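Local coordinates for dipicolinate synthase subunit A (Bacillus halodurans, PDB 3D4O), which probably forms, as subunit A of dipicolinate synthase, the dipicolinic acid of bacterial spores in a reaction that uses a nicotinamide cofactor, at residues V54-V59 against I91-N96; V99-I104 against V121-R126; N157-G162 against Q209-V214. All coordinates share one frame; numbering follows the deposited sequence.

The three contacts follow one another along the chain and do not interleave. Interactions 1 and 2 belong to the N-terminal domain, whose parallel sheet has the strand order 3-2-1-4-5-6. Helix 88-92 of interaction 1 leads on to strand 99-102 of interaction 2, and the centres of the two contacts are about 19 Å apart. Interaction 3 belongs to the second domain, which has a sheet of the same strand order. It lies across the chain's centre, about 49 Å from interaction 1 and about 32 Å from interaction 2, centre to centre. The same Rossmann-type plan thus appears twice in the chain.

Interaction 1: V54-V59 against I91-N96; sequences VDWNTV and IEKTPN
Trp56 and Lys93 meet through their CB atoms, which lie 3.3 Å apart. Their side chains then run on at a slant to each other. The lysine chain bends at chi2 and chi3, and this brings Lys93 CE to 3.8 Å from Trp56 CD1, on the pyrrole part of the indole. Thr94 reaches the benzene part of the same ring, with its CG2 3.9 Å from Trp56 CE3. Trp56 CG is turned away from its own carbonyl carbon (chi1 -58°), which lays the indole beside both residues. Within its own segment, Val54 CG1 lies over the centre of one indole face.

No hydrogen bond joins the two segments. Their backbones meet by CA-H...O contacts instead. Thr94 CA lies 3.2 Å from Trp56 O, with an angle of 165° at the hydrogen. Asn57 CA approaches Lys93 O in the reverse sense, at a more bent angle. Pro95 packs its ring against carbonyl oxygens, and its CD is 3.0 Å from Val59 O. The hydroxyl of Thr94 turns back to Ile91 O, with OG1 at 2.5 Å. That oxygen also accepts from Thr94 N.

The contact joins the loop before strand 61-63 to the chain leading from helix 88-92 to strand 99-102. Trp56 and Thr94 both rest on Ile62 of strand 61-63. Val59 packs on strand 7-11, while Ile91 faces helix 107-116.

Interaction 2: V99-I104 against V121-R126; sequences VVYSGI and VKLMER
Strands 99-102 and 119-122 are the parallel pair of a beta-alpha-beta unit, with helix 107-116 as the crossover between them. They lie at one edge of the Rossmann-type sheet of the N-terminal domain, strand 119-122 being outermost within this chain. Tyr101 pairs with Val121 and Ser102 with Lys122. Val121 N donates to Val100 O at 2.9 Å, and Ser102 N donates to Val121 O at 2.8 Å. Both bonds are nearly straight.

Leu123 N closes the Ser102-Lys122 bridge on Ser102 O at 2.7 Å, coming from 31° outside the carbonyl plane. Leu123 to Glu125 form a 3-10 turn. There, beyond the ladder, Met124 N donates to Gly103 O.

Tyr101 and Val121 run alongside each other from the same face of the sheet. The ring atom Tyr101 CD2 is 3.6 Å from Val121 CB. Leu123 CD2 comes to the edge of that ring, near its plane. Helix 274-289 covers the tyrosine through Leu285, Leu288 and Leu289. Lys122 points to the other face, where its CB touches Gly103 O and its side chain reaches Asn110 of helix 107-116.

Ser102 is on this second face too. With chi1 at -173°, its hydroxyl swings away from the backbone N and meets Ile104 O. The modelled hydrogen bond from Ser102 OG to Ile104 O is 2.5 Å, a doubtful length for being so short.

Interaction 3: N157-G162 against Q209-V214; sequences NVAVLG and QELRDV
Ala159 and Leu211 make the tight part of this contact. Ala159 CB and Leu211 CD2 are 3.4 Å apart, closer than carbon atoms usually pack. Leu211 reaches the strand through this one methyl. Pointing CG away from the carbonyl carbon (chi1 -63°) carries the CD2 branch over to the alanine. Val214 packs beside it. Val214 CG1 is 3.9 Å from Ala159 CB and also lies 3.6 Å from the carbonyl oxygen Asn157 O. All three side chains are buried. Leu211 continues onto Phe202 of strand 200-203 and Cys217 of strand 216-219.

The fold here is the Rossmann-type domain of the alanine dehydrogenase/PNT family. Strand 157-161 is its first strand and a central one, between strands 180-185 and 216-219. It runs into Gly162, the first glycine of a GxGxxG pattern that probably serves a dinucleotide. Segment 209-214 brings the chain from helix 207-210 through a type I turn, Leu211 to Val214, into strand 216-219.

The other side of the contact is polar and looser. The side chains of Asn157 and Asp213 run roughly perpendicular there, and Asp213 is exposed. Asn157 ND2 donates to the backbone oxygen Asp213 O at 3.0 Å, with an N-H...O angle of 168°. The acceptor lies in the amide plane, but the N-H comes in 41° off the plane of the carbonyl. The carboxylate stands farther off, with Asp213 OD2 at 3.9 Å from Asn157 ND2. Asp213 OD1 instead makes a long, weak ion pair with Lys182 NZ.

Interaction 1: V54-V59 against I91-N96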
ATOM      1  N   VAL C  54       0.011 -19.369  35.638  1.00 39.83           N
ATOM      2  CA  VAL C  54       0.884 -18.239  36.022  1.00 39.17           C
ATOM      3  C   VAL C  54       1.035 -18.167  37.537  1.00 38.69           C
ATOM      4  O   VAL C  54       0.094 -18.419  38.283  1.00 37.78           O
ATOM      5  CB  VAL C  54       0.390 -16.890  35.400  1.00 39.22           C
ATOM      6  CG1 VAL C  54       1.259 -15.711  35.826  1.00 39.33           C
ATOM      7  CG2 VAL C  54       0.379 -16.977  33.871  1.00 39.32           C
ATOM      8  N   ASP C  55       2.258 -17.883  37.962  1.00 39.00           N
ATOM      9  CA  ASP C  55       2.630 -17.771  39.390  1.00 39.24           C
ATOM     10  C   ASP C  55       2.594 -16.303  39.761  1.00 39.03           C
ATOM     11  O   ASP C  55       3.632 -15.648  39.932  1.00 39.24           O
ATOM     12  CB  ASP C  55       4.031 -18.356  39.610  1.00 39.46           C
ATOM     13  CG  ASP C  55       4.523 -18.209  41.040  1.00 43.49           C
ATOM     14  OD1 ASP C  55       3.704 -18.142  41.982  1.00 45.56           O
ATOM     15  OD2 ASP C  55       5.756 -18.167  41.221  1.00 50.71           O
ATOM     16  N   TRP C  56       1.371 -15.820  39.949  1.00 38.44           N
ATOM     17  CA  TRP C  56       1.104 -14.376  40.121  1.00 38.00           C
ATOM     18  C   TRP C  56       1.845 -13.680  41.241  1.00 38.37           C
ATOM     19  O   TRP C  56       2.225 -12.531  41.088  1.00 37.59           O
ATOM     20  CB  TRP C  56      -0.404 -14.061  40.239  1.00 37.48           C
ATOM     21  CG  TRP C  56      -1.205 -14.529  39.071  1.00 36.75           C
ATOM     22  CD1 TRP C  56      -2.017 -15.635  39.016  1.00 38.32           C
ATOM     23  CD2 TRP C  56      -1.217 -13.962  37.763  1.00 37.55           C
ATOM     24  NE1 TRP C  56      -2.553 -15.768  37.757  1.00 36.79           N
ATOM     25  CE2 TRP C  56      -2.078 -14.752  36.971  1.00 36.29           C
ATOM     26  CE3 TRP C  56      -0.594 -12.850  37.185  1.00 35.76           C
ATOM     27  CZ2 TRP C  56      -2.333 -14.462  35.638  1.00 36.23           C
ATOM     28  CZ3 TRP C  56      -0.851 -12.566  35.860  1.00 36.92           C
ATOM     29  CH2 TRP C  56      -1.704 -13.371  35.098  1.00 34.52           C
ATOM     30  N   ASN C  57       2.046 -14.366  42.357  1.00 40.38           N
ATOM     31  CA  ASN C  57       2.679 -13.716  43.531  1.00 41.17           C
ATOM     32  C   ASN C  57       4.204 -13.545  43.424  1.00 41.01           C
ATOM     33  O   ASN C  57       4.855 -13.119  44.377  1.00 41.14           O
ATOM     34  CB  ASN C  57       2.208 -14.306  44.890  1.00 42.28           C
ATOM     35  CG  ASN C  57       2.492 -15.768  45.045  1.00 45.88           C
ATOM     36  OD1 ASN C  57       3.366 -16.318  44.375  1.00 54.31           O
ATOM     37  ND2 ASN C  57       1.753 -16.424  45.945  1.00 48.30           N
ATOM     38  N   THR C  58       4.757 -13.816  42.240  1.00 40.01           N
ATOM     39  CA  THR C  58       6.220 -13.641  42.025  1.00 39.26           C
ATOM     40  C   THR C  58       6.543 -12.752  40.821  1.00 40.15           C
ATOM     41  O   THR C  58       7.700 -12.495  40.483  1.00 41.25           O
ATOM     42  CB  THR C  58       6.952 -14.995  41.881  1.00 38.80           C
ATOM     43  OG1 THR C  58       6.441 -15.717  40.753  1.00 38.45           O
ATOM     44  CG2 THR C  58       6.770 -15.832  43.143  1.00 35.68           C
ATOM     45  N   VAL C  59       5.479 -12.254  40.219  1.00 39.58           N
ATOM     46  CA  VAL C  59       5.525 -11.427  39.010  1.00 39.01           C
ATOM     47  C   VAL C  59       5.734  -9.949  39.286  1.00 39.66           C
ATOM     48  O   VAL C  59       4.923  -9.309  39.956  1.00 41.91           O
ATOM     49  CB  VAL C  59       4.215 -11.606  38.238  1.00 38.20           C
ATOM     50  CG1 VAL C  59       4.119 -10.629  37.117  1.00 36.17           C
ATOM     51  CG2 VAL C  59       4.088 -13.082  37.778  1.00 38.24           C
ATOM     52  N   ILE C  91      -4.761 -10.373  39.108  1.00 39.07           N
ATOM     53  CA  ILE C  91      -3.978  -9.153  39.360  1.00 39.23           C
ATOM     54  C   ILE C  91      -3.706  -8.895  40.836  1.00 40.21           C
ATOM     55  O   ILE C  91      -2.650  -8.369  41.190  1.00 40.36           O
ATOM     56  CB  ILE C  91      -4.615  -7.950  38.631  1.00 39.83           C
ATOM     57  CG1 ILE C  91      -4.492  -8.205  37.128  1.00 41.69           C
ATOM     58  CG2 ILE C  91      -3.905  -6.634  38.948  1.00 39.16           C
ATOM     59  CD1 ILE C  91      -5.219  -7.236  36.255  1.00 45.27           C
ATOM     60  N   GLU C  92      -4.623  -9.356  41.692  1.00 40.79           N
ATOM     61  CA  GLU C  92      -4.531  -9.138  43.154  1.00 40.52           C
ATOM     62  C   GLU C  92      -3.561 -10.123  43.785  1.00 40.24           C
ATOM     63  O   GLU C  92      -3.152  -9.969  44.949  1.00 39.62           O
ATOM     64  CB  GLU C  92      -5.891  -9.318  43.840  1.00 41.21           C
ATOM     65  CG  GLU C  92      -6.181 -10.773  44.222  1.00 44.64           C
ATOM     66  CD  GLU C  92      -7.606 -11.026  44.535  1.00 44.56           C
ATOM     67  OE1 GLU C  92      -8.371 -10.044  44.639  1.00 45.73           O
ATOM     68  OE2 GLU C  92      -7.949 -12.219  44.656  1.00 44.92           O
ATOM     69  N   LYS C  93      -3.260 -11.178  43.031  1.00 40.31           N
ATOM     70  CA  LYS C  93      -2.305 -12.189  43.480  1.00 39.95           C
ATOM     71  C   LYS C  93      -0.900 -11.672  43.280  1.00 40.31           C
ATOM     72  O   LYS C  93       0.039 -12.214  43.838  1.00 40.53           O
ATOM     73  CB  LYS C  93      -2.445 -13.548  42.784  1.00 40.14           C
ATOM     74  CG  LYS C  93      -3.299 -14.585  43.531  1.00 42.94           C
ATOM     75  CD  LYS C  93      -4.718 -14.694  43.021  1.00 46.49           C
ATOM     76  CE  LYS C  93      -4.753 -15.311  41.617  1.00 48.98           C
ATOM     77  NZ  LYS C  93      -6.115 -15.394  41.004  1.00 51.17           N
ATOM     78  N   THR C  94      -0.754 -10.606  42.492  1.00 41.32           N
ATOM     79  CA  THR C  94       0.583 -10.061  42.208  1.00 40.85           C
ATOM     80  C   THR C  94       1.137  -9.318  43.426  1.00 41.25           C
ATOM     81  O   THR C  94       0.391  -8.991  44.350  1.00 42.04           O
ATOM     82  CB  THR C  94       0.608  -9.155  40.949  1.00 40.79           C
ATOM     83  OG1 THR C  94      -0.156  -7.968  41.174  1.00 41.24           O
ATOM     84  CG2 THR C  94       0.069  -9.903  39.713  1.00 40.04           C
ATOM     85  N   PRO C  95       2.460  -9.112  43.470  1.00 41.25           N
ATOM     86  CA  PRO C  95       3.012  -8.333  44.561  1.00 41.00           C
ATOM     87  C   PRO C  95       2.616  -6.889  44.415  1.00 40.74           C
ATOM     88  O   PRO C  95       2.257  -6.431  43.326  1.00 41.85           O
ATOM     89  CB  PRO C  95       4.528  -8.488  44.395  1.00 41.62           C
ATOM     90  CG  PRO C  95       4.727  -9.610  43.448  1.00 41.78           C
ATOM     91  CD  PRO C  95       3.509  -9.666  42.603  1.00 41.47           C
ATOM     92  N   ASN C  96       2.673  -6.189  45.533  1.00 41.29           N
ATOM     93  CA  ASN C  96       2.270  -4.780  45.601  1.00 41.12           C
ATOM     94  C   ASN C  96       2.924  -3.931  44.532  1.00 39.92           C
ATOM     95  O   ASN C  96       2.297  -3.055  43.945  1.00 41.22           O
ATOM     96  CB  ASN C  96       2.592  -4.199  46.993  1.00 41.24           C
TER

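Interaction 2: V99-I104 against V121-R126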
ATOM      1  N   VAL C  99       3.726  -3.987  38.225  1.00 36.74           N
ATOM      2  CA  VAL C  99       3.264  -2.977  37.272  1.00 36.19           C
ATOM      3  C   VAL C  99       2.789  -3.631  35.978  1.00 35.18           C
ATOM      4  O   VAL C  99       3.386  -4.580  35.460  1.00 33.04           O
ATOM      5  CB  VAL C  99       4.384  -1.937  36.954  1.00 35.13           C
ATOM      6  CG1 VAL C  99       3.936  -0.925  35.921  1.00 34.86           C
ATOM      7  CG2 VAL C  99       4.834  -1.253  38.229  1.00 35.61           C
ATOM      8  N   VAL C 100       1.687  -3.090  35.487  1.00 34.58           N
ATOM      9  CA  VAL C 100       1.092  -3.553  34.262  1.00 33.75           C
ATOM     10  C   VAL C 100       1.427  -2.559  33.197  1.00 33.22           C
ATOM     11  O   VAL C 100       1.278  -1.359  33.396  1.00 32.76           O
ATOM     12  CB  VAL C 100      -0.426  -3.626  34.381  1.00 32.76           C
ATOM     13  CG1 VAL C 100      -1.000  -4.173  33.092  1.00 32.87           C
ATOM     14  CG2 VAL C 100      -0.806  -4.481  35.568  1.00 32.12           C
ATOM     15  N   TYR C 101       1.905  -3.072  32.072  1.00 33.37           N
ATOM     16  CA  TYR C 101       2.266  -2.239  30.908  1.00 34.46           C
ATOM     17  C   TYR C 101       1.380  -2.513  29.711  1.00 35.19           C
ATOM     18  O   TYR C 101       1.176  -3.646  29.298  1.00 37.50           O
ATOM     19  CB  TYR C 101       3.747  -2.457  30.470  1.00 34.17           C
ATOM     20  CG  TYR C 101       4.776  -1.932  31.444  1.00 33.89           C
ATOM     21  CD1 TYR C 101       5.255  -2.730  32.473  1.00 35.45           C
ATOM     22  CD2 TYR C 101       5.283  -0.633  31.321  1.00 36.43           C
ATOM     23  CE1 TYR C 101       6.200  -2.253  33.374  1.00 35.22           C
ATOM     24  CE2 TYR C 101       6.220  -0.140  32.211  1.00 35.34           C
ATOM     25  CZ  TYR C 101       6.674  -0.955  33.241  1.00 35.55           C
ATOM     26  OH  TYR C 101       7.616  -0.492  34.124  1.00 36.63           O
ATOM     27  N   SER C 102       0.876  -1.450  29.131  1.00 35.55           N
ATOM     28  CA  SER C 102       0.055  -1.577  27.939  1.00 35.84           C
ATOM     29  C   SER C 102       0.424  -0.469  26.942  1.00 35.85           C
ATOM     30  O   SER C 102       1.338   0.336  27.162  1.00 34.93           O
ATOM     31  CB  SER C 102      -1.431  -1.484  28.326  1.00 36.22           C
ATOM     32  OG  SER C 102      -2.284  -1.766  27.236  1.00 37.59           O
ATOM     33  N   GLY C 103      -0.296  -0.454  25.837  1.00 37.36           N
ATOM     34  CA  GLY C 103      -0.148   0.613  24.836  1.00 38.02           C
ATOM     35  C   GLY C 103      -1.197   1.617  25.273  1.00 39.55           C
ATOM     36  O   GLY C 103      -0.907   2.750  25.705  1.00 38.43           O
ATOM     37  N   ILE C 104      -2.427   1.129  25.213  1.00 41.31           N
ATOM     38  CA  ILE C 104      -3.617   1.873  25.627  1.00 42.71           C
ATOM     39  C   ILE C 104      -4.369   1.088  26.661  1.00 43.69           C
ATOM     40  O   ILE C 104      -4.022  -0.037  27.004  1.00 44.46           O
ATOM     41  CB  ILE C 104      -4.599   2.176  24.448  1.00 43.33           C
ATOM     42  CG1 ILE C 104      -5.244   0.909  23.886  1.00 46.58           C
ATOM     43  CG2 ILE C 104      -3.907   2.926  23.302  1.00 41.75           C
ATOM     44  CD1 ILE C 104      -5.891   1.126  22.494  1.00 42.38           C
ATOM     45  N   VAL C 121       0.855   1.496  33.261  1.00 39.92           N
ATOM     46  CA  VAL C 121       1.595   2.312  32.328  1.00 38.32           C
ATOM     47  C   VAL C 121       1.098   2.074  30.909  1.00 37.96           C
ATOM     48  O   VAL C 121       1.175   0.993  30.358  1.00 37.18           O
ATOM     49  CB  VAL C 121       3.099   2.038  32.420  1.00 38.18           C
ATOM     50  CG1 VAL C 121       3.838   2.831  31.354  1.00 39.45           C
ATOM     51  CG2 VAL C 121       3.603   2.394  33.797  1.00 35.61           C
ATOM     52  N   LYS C 122       0.573   3.138  30.341  1.00 39.09           N
ATOM     53  CA  LYS C 122       0.070   3.148  28.991  1.00 40.28           C
ATOM     54  C   LYS C 122       1.143   3.790  28.136  1.00 40.44           C
ATOM     55  O   LYS C 122       1.268   5.024  28.089  1.00 41.53           O
ATOM     56  CB  LYS C 122      -1.233   3.951  28.914  1.00 41.36           C
ATOM     57  CG  LYS C 122      -2.420   3.289  29.608  1.00 46.64           C
ATOM     58  CD  LYS C 122      -3.620   4.215  29.659  1.00 51.76           C
ATOM     59  CE  LYS C 122      -3.592   5.155  30.870  1.00 55.73           C
ATOM     60  NZ  LYS C 122      -3.843   4.444  32.165  1.00 62.99           N
ATOM     61  N   LEU C 123       1.909   2.941  27.461  1.00 38.60           N
ATOM     62  CA  LEU C 123       3.061   3.396  26.687  1.00 38.25           C
ATOM     63  C   LEU C 123       2.710   4.393  25.612  1.00 38.05           C
ATOM     64  O   LEU C 123       3.550   5.234  25.239  1.00 39.59           O
ATOM     65  CB  LEU C 123       3.852   2.217  26.077  1.00 38.27           C
ATOM     66  CG  LEU C 123       4.504   1.289  27.131  1.00 40.04           C
ATOM     67  CD1 LEU C 123       5.236   0.123  26.450  1.00 38.19           C
ATOM     68  CD2 LEU C 123       5.451   2.055  28.104  1.00 36.41           C
HETATM   69  N   MSE C 124       1.473   4.354  25.141  1.00 37.68           N
HETATM   70  CA  MSE C 124       1.071   5.251  24.036  1.00 40.14           C
HETATM   71  C   MSE C 124       0.808   6.676  24.508  1.00 40.62           C
HETATM   72  O   MSE C 124       0.610   7.570  23.702  1.00 42.50           O
HETATM   73  CB  MSE C 124      -0.104   4.694  23.228  1.00 40.77           C
HETATM   74  CG  MSE C 124       0.287   3.440  22.438  1.00 40.86           C
HETATM   75 SE   MSE C 124       1.572   3.883  21.010  0.75 48.31          SE
HETATM   76  CE  MSE C 124       0.228   4.752  19.943  1.00 60.03           C
ATOM     77  N   GLU C 125       0.855   6.884  25.811  1.00 40.72           N
ATOM     78  CA  GLU C 125       0.694   8.239  26.362  1.00 41.20           C
ATOM     79  C   GLU C 125       2.022   8.969  26.392  1.00 40.98           C
ATOM     80  O   GLU C 125       2.088  10.132  26.775  1.00 40.56           O
ATOM     81  CB  GLU C 125       0.097   8.223  27.763  1.00 41.28           C
ATOM     82  CG  GLU C 125      -1.357   7.917  27.703  1.00 45.24           C
ATOM     83  CD  GLU C 125      -2.022   7.875  29.051  1.00 45.98           C
ATOM     84  OE1 GLU C 125      -1.354   8.008  30.096  1.00 49.43           O
ATOM     85  OE2 GLU C 125      -3.245   7.673  29.044  1.00 52.91           O
ATOM     86  N   ARG C 126       3.089   8.265  26.045  1.00 40.08           N
ATOM     87  CA  ARG C 126       4.397   8.911  26.006  1.00 39.47           C
ATOM     88  C   ARG C 126       4.481   9.493  24.612  1.00 39.23           C
ATOM     89  O   ARG C 126       4.503   8.767  23.623  1.00 39.34           O
ATOM     90  CB  ARG C 126       5.544   7.952  26.270  1.00 38.95           C
ATOM     91  CG  ARG C 126       5.400   7.114  27.537  1.00 46.72           C
ATOM     92  CD  ARG C 126       6.754   6.883  28.201  1.00 48.87           C
ATOM     93  NE  ARG C 126       7.818   6.886  27.208  1.00 53.43           N
ATOM     94  CZ  ARG C 126       9.111   6.826  27.478  1.00 52.97           C
ATOM     95  NH1 ARG C 126       9.522   6.758  28.744  1.00 49.90           N
ATOM     96  NH2 ARG C 126       9.987   6.834  26.465  1.00 48.30           N
TER

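Interaction 3: N157-G162 against Q209-V214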
ATOM      1  N   ASN C 157      -7.948  13.685  -3.908  1.00 36.77           N
ATOM      2  CA  ASN C 157      -8.304  14.551  -2.801  1.00 36.86           C
ATOM      3  C   ASN C 157      -8.329  13.739  -1.539  1.00 36.40           C
ATOM      4  O   ASN C 157      -9.159  12.860  -1.392  1.00 36.39           O
ATOM      5  CB  ASN C 157      -9.674  15.189  -3.023  1.00 38.69           C
ATOM      6  CG  ASN C 157      -9.656  16.213  -4.161  1.00 42.34           C
ATOM      7  OD1 ASN C 157      -8.607  16.771  -4.511  1.00 44.63           O
ATOM      8  ND2 ASN C 157     -10.818  16.472  -4.721  1.00 44.89           N
ATOM      9  N   VAL C 158      -7.427  14.057  -0.619  1.00 36.39           N
ATOM     10  CA  VAL C 158      -7.312  13.323   0.644  1.00 36.09           C
ATOM     11  C   VAL C 158      -7.461  14.221   1.829  1.00 36.41           C
ATOM     12  O   VAL C 158      -6.822  15.253   1.913  1.00 40.03           O
ATOM     13  CB  VAL C 158      -5.911  12.632   0.746  1.00 35.96           C
ATOM     14  CG1 VAL C 158      -5.701  11.955   2.132  1.00 32.32           C
ATOM     15  CG2 VAL C 158      -5.738  11.637  -0.400  1.00 34.20           C
ATOM     16  N   ALA C 159      -8.352  13.839   2.725  1.00 36.07           N
ATOM     17  CA  ALA C 159      -8.590  14.570   3.982  1.00 35.96           C
ATOM     18  C   ALA C 159      -8.097  13.742   5.134  1.00 36.20           C
ATOM     19  O   ALA C 159      -8.267  12.504   5.147  1.00 34.96           O
ATOM     20  CB  ALA C 159     -10.054  14.859   4.200  1.00 34.26           C
ATOM     21  N   VAL C 160      -7.415  14.423   6.047  1.00 36.05           N
ATOM     22  CA  VAL C 160      -7.026  13.823   7.331  1.00 35.82           C
ATOM     23  C   VAL C 160      -7.746  14.634   8.400  1.00 36.78           C
ATOM     24  O   VAL C 160      -7.766  15.873   8.363  1.00 38.89           O
ATOM     25  CB  VAL C 160      -5.524  13.825   7.616  1.00 35.82           C
ATOM     26  CG1 VAL C 160      -5.264  13.252   9.021  1.00 36.44           C
ATOM     27  CG2 VAL C 160      -4.714  13.034   6.578  1.00 27.87           C
ATOM     28  N   LEU C 161      -8.369  13.937   9.336  1.00 37.39           N
ATOM     29  CA  LEU C 161      -9.125  14.592  10.412  1.00 37.44           C
ATOM     30  C   LEU C 161      -8.287  14.464  11.665  1.00 38.14           C
ATOM     31  O   LEU C 161      -8.002  13.353  12.126  1.00 38.41           O
ATOM     32  CB  LEU C 161     -10.489  13.954  10.608  1.00 38.00           C
ATOM     33  CG  LEU C 161     -11.362  13.921   9.353  1.00 38.46           C
ATOM     34  CD1 LEU C 161     -12.712  13.265   9.666  1.00 32.78           C
ATOM     35  CD2 LEU C 161     -11.570  15.288   8.716  1.00 35.22           C
ATOM     36  N   GLY C 162      -7.814  15.616  12.120  1.00 36.91           N
ATOM     37  CA  GLY C 162      -6.979  15.734  13.312  1.00 37.24           C
ATOM     38  C   GLY C 162      -5.530  15.984  12.994  1.00 38.17           C
ATOM     39  O   GLY C 162      -4.984  15.408  12.051  1.00 37.56           O
ATOM     40  N   GLN C 209     -19.311  19.926   4.483  1.00 43.23           N
ATOM     41  CA  GLN C 209     -19.077  20.755   3.285  1.00 43.88           C
ATOM     42  C   GLN C 209     -17.747  20.400   2.676  1.00 42.05           C
ATOM     43  O   GLN C 209     -17.614  20.207   1.471  1.00 43.17           O
ATOM     44  CB  GLN C 209     -19.116  22.243   3.661  1.00 44.83           C
ATOM     45  CG  GLN C 209     -18.506  23.207   2.663  1.00 52.26           C
ATOM     46  CD  GLN C 209     -18.420  24.634   3.256  1.00 58.95           C
ATOM     47  OE1 GLN C 209     -19.379  25.123   3.888  1.00 59.47           O
ATOM     48  NE2 GLN C 209     -17.267  25.280   3.082  1.00 57.23           N
ATOM     49  N   GLU C 210     -16.764  20.235   3.529  1.00 41.67           N
ATOM     50  CA  GLU C 210     -15.386  20.086   3.031  1.00 42.69           C
ATOM     51  C   GLU C 210     -15.041  18.716   2.455  1.00 40.50           C
ATOM     52  O   GLU C 210     -14.136  18.603   1.599  1.00 41.09           O
ATOM     53  CB  GLU C 210     -14.390  20.514   4.107  1.00 44.03           C
ATOM     54  CG  GLU C 210     -14.594  21.974   4.479  1.00 46.60           C
ATOM     55  CD  GLU C 210     -14.303  22.906   3.321  1.00 49.67           C
ATOM     56  OE1 GLU C 210     -13.421  22.581   2.477  1.00 51.23           O
ATOM     57  OE2 GLU C 210     -14.953  23.965   3.272  1.00 53.03           O
ATOM     58  N   LEU C 211     -15.817  17.713   2.833  1.00 39.21           N
ATOM     59  CA  LEU C 211     -15.524  16.324   2.423  1.00 40.05           C
ATOM     60  C   LEU C 211     -16.328  15.819   1.250  1.00 39.83           C
ATOM     61  O   LEU C 211     -16.276  14.631   0.915  1.00 38.37           O
ATOM     62  CB  LEU C 211     -15.706  15.340   3.592  1.00 40.19           C
ATOM     63  CG  LEU C 211     -14.794  15.501   4.818  1.00 43.73           C
ATOM     64  CD1 LEU C 211     -14.946  14.290   5.744  1.00 38.33           C
ATOM     65  CD2 LEU C 211     -13.366  15.697   4.431  1.00 38.43           C
ATOM     66  N   ARG C 212     -17.097  16.712   0.651  1.00 39.62           N
ATOM     67  CA  ARG C 212     -17.984  16.324  -0.445  1.00 40.67           C
ATOM     68  C   ARG C 212     -17.251  15.949  -1.726  1.00 39.83           C
ATOM     69  O   ARG C 212     -17.829  15.320  -2.611  1.00 38.62           O
ATOM     70  CB  ARG C 212     -19.101  17.357  -0.679  1.00 42.71           C
ATOM     71  CG  ARG C 212     -18.733  18.716  -1.180  1.00 48.50           C
ATOM     72  CD  ARG C 212     -19.867  19.683  -0.834  1.00 53.35           C
ATOM     73  N   ASP C 213     -15.971  16.291  -1.802  1.00 39.31           N
ATOM     74  CA  ASP C 213     -15.169  15.952  -2.984  1.00 40.02           C
ATOM     75  C   ASP C 213     -13.955  15.099  -2.646  1.00 38.99           C
ATOM     76  O   ASP C 213     -13.061  14.887  -3.465  1.00 37.28           O
ATOM     77  CB  ASP C 213     -14.725  17.208  -3.739  1.00 42.65           C
ATOM     78  CG  ASP C 213     -13.861  18.132  -2.901  1.00 49.71           C
ATOM     79  OD1 ASP C 213     -13.701  17.865  -1.688  1.00 58.35           O
ATOM     80  OD2 ASP C 213     -13.347  19.131  -3.459  1.00 58.12           O
ATOM     81  N   VAL C 214     -13.950  14.596  -1.428  1.00 37.85           N
ATOM     82  CA  VAL C 214     -12.830  13.797  -0.934  1.00 37.35           C
ATOM     83  C   VAL C 214     -12.879  12.351  -1.358  1.00 37.04           C
ATOM     84  O   VAL C 214     -13.913  11.657  -1.253  1.00 39.58           O
ATOM     85  CB  VAL C 214     -12.695  13.943   0.593  1.00 37.74           C
ATOM     86  CG1 VAL C 214     -11.693  12.993   1.136  1.00 38.78           C
ATOM     87  CG2 VAL C 214     -12.287  15.397   0.878  1.00 39.70           C
TER